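Local coordinates for protein ribonucleoside-diphosphate reductase subunit beta (Streptococcus sanguinis, PDB 4N83) that forms the dimanganese-binding small subunit of a class Ib ribonucleotide reductase, which converts ribonucleotides into the deoxyribonucleotides needed for DNA synthesis, at residues E23-Q28 and S192-Y197. Sequence-based numbering, arbitrary orientation.
Sequences EKLTEQ and SVHGTY
Leu25 meets Val193 and His194 with CG and its two methyls. CB is directed at the opposite helix but remains 5.4 Å from Val193 CG1. With chi1 at -74°, CG is anti to the carbonyl carbon and comes to 4.1 Å from that same CG1. Beyond CG the leucine forks: CD1 approaches His194 CD2 at 4.1 Å, while CD2 reaches NE2 of His194 at 3.6 Å and also touches Val193 CG1, so one methyl bridges the two residues. The imidazole is met obliquely.

These are helix-helix contacts in the ferritin-like helical fold of the small subunit: the segments 23-27 and 192-197, on helices 16-27 and 178-206, run nearly antiparallel (161°), with local axes 11.0 Å apart. His194 is a ligand of one manganese ion, together with Glu97, Glu157 and Glu191; the Leu25 methyls cover part of this metal-binding imidazole.

The other methyl of Val193, CG2, meets Lys24 and Gln28: Lys24 CD lies 4.0 Å from it, and the terminal amide of Gln28 also touches it. Asn92, on helix 84-111, is a further neighbour of Leu25.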
# COMPACT_ATOMS: atom_id res chain seq x y z
N GLU A 23 10.29 7.88 -4.80
CA GLU A 23 10.01 9.24 -5.24
C GLU A 23 9.07 9.26 -6.44
O GLU A 23 8.01 9.89 -6.39
CB GLU A 23 11.31 9.97 -5.61
CG GLU A 23 12.10 10.48 -4.41
CD GLU A 23 13.41 11.15 -4.81
OE1 GLU A 23 13.89 10.92 -5.95
OE2 GLU A 23 13.96 11.90 -3.98
N LYS A 24 9.46 8.57 -7.50
CA LYS A 24 8.71 8.56 -8.75
C LYS A 24 7.28 8.06 -8.58
O LYS A 24 6.34 8.69 -9.06
CB LYS A 24 9.43 7.72 -9.81
CG LYS A 24 8.70 7.64 -11.14
CD LYS A 24 9.66 7.60 -12.32
CE LYS A 24 10.19 8.99 -12.65
NZ LYS A 24 11.07 8.98 -13.85
N LEU A 25 7.12 6.94 -7.88
CA LEU A 25 5.80 6.33 -7.70
C LEU A 25 4.89 7.17 -6.81
O LEU A 25 3.70 7.33 -7.11
CB LEU A 25 5.93 4.91 -7.14
CG LEU A 25 6.42 3.84 -8.12
CD1 LEU A 25 6.86 2.59 -7.37
CD2 LEU A 25 5.34 3.50 -9.14
N THR A 26 5.43 7.71 -5.72
CA THR A 26 4.67 8.59 -4.83
C THR A 26 4.27 9.88 -5.54
O THR A 26 3.16 10.39 -5.35
CB THR A 26 5.45 8.93 -3.55
OG1 THR A 26 6.76 9.41 -3.90
CG2 THR A 26 5.57 7.70 -2.66
N GLU A 27 5.18 10.42 -6.35
CA GLU A 27 4.87 11.57 -7.20
C GLU A 27 3.84 11.20 -8.28
O GLU A 27 3.08 12.06 -8.73
CB GLU A 27 6.14 12.12 -7.86
CG GLU A 27 7.04 12.90 -6.92
CD GLU A 27 8.33 13.36 -7.58
OE1 GLU A 27 8.78 12.71 -8.55
OE2 GLU A 27 8.91 14.37 -7.13
N GLN A 28 3.83 9.93 -8.68
CA GLN A 28 2.84 9.41 -9.63
C GLN A 28 1.58 8.86 -8.94
O GLN A 28 0.97 7.90 -9.42
CB GLN A 28 3.46 8.32 -10.51
CG GLN A 28 4.43 8.84 -11.57
CD GLN A 28 5.03 7.72 -12.40
OE1 GLN A 28 4.50 6.61 -12.45
NE2 GLN A 28 6.14 8.02 -13.07
N SER A 192 4.73 0.81 -16.07
CA SER A 192 6.00 0.98 -16.75
C SER A 192 7.15 1.06 -15.75
O SER A 192 8.23 0.52 -15.98
CB SER A 192 5.98 2.23 -17.64
OG SER A 192 7.20 2.37 -18.35
N VAL A 193 6.90 1.74 -14.62
CA VAL A 193 7.90 1.89 -13.56
C VAL A 193 8.00 0.62 -12.70
O VAL A 193 9.09 0.28 -12.22
CB VAL A 193 7.57 3.10 -12.65
CG1 VAL A 193 8.60 3.23 -11.53
CG2 VAL A 193 7.53 4.38 -13.47
N HIS A 194 6.88 -0.07 -12.50
CA HIS A 194 6.87 -1.33 -11.74
C HIS A 194 7.72 -2.39 -12.43
O HIS A 194 8.55 -3.04 -11.78
CB HIS A 194 5.45 -1.86 -11.56
CG HIS A 194 4.61 -1.04 -10.63
ND1 HIS A 194 3.23 -0.99 -10.71
CD2 HIS A 194 4.95 -0.23 -9.60
CE1 HIS A 194 2.76 -0.19 -9.77
NE2 HIS A 194 3.79 0.28 -9.09
N GLY A 195 7.51 -2.57 -13.73
CA GLY A 195 8.29 -3.51 -14.53
C GLY A 195 9.78 -3.23 -14.45
O GLY A 195 10.58 -4.16 -14.29
N THR A 196 10.15 -1.96 -14.56
CA THR A 196 11.55 -1.55 -14.49
C THR A 196 12.16 -1.86 -13.12
O THR A 196 13.29 -2.36 -13.05
CB THR A 196 11.70 -0.04 -14.77
OG1 THR A 196 11.07 0.28 -16.01
CG2 THR A 196 13.17 0.36 -14.83
N TYR A 197 11.42 -1.57 -12.06
CA TYR A 197 11.92 -1.78 -10.70
C TYR A 197 11.99 -3.25 -10.33
O TYR A 197 13.01 -3.71 -9.81
CB TYR A 197 11.04 -1.04 -9.68
CG TYR A 197 11.58 -1.12 -8.27
CD1 TYR A 197 12.83 -0.61 -7.95
CD2 TYR A 197 10.82 -1.68 -7.24
CE1 TYR A 197 13.33 -0.66 -6.66
CE2 TYR A 197 11.31 -1.75 -5.94
CZ TYR A 197 12.56 -1.23 -5.66
OH TYR A 197 13.05 -1.29 -4.37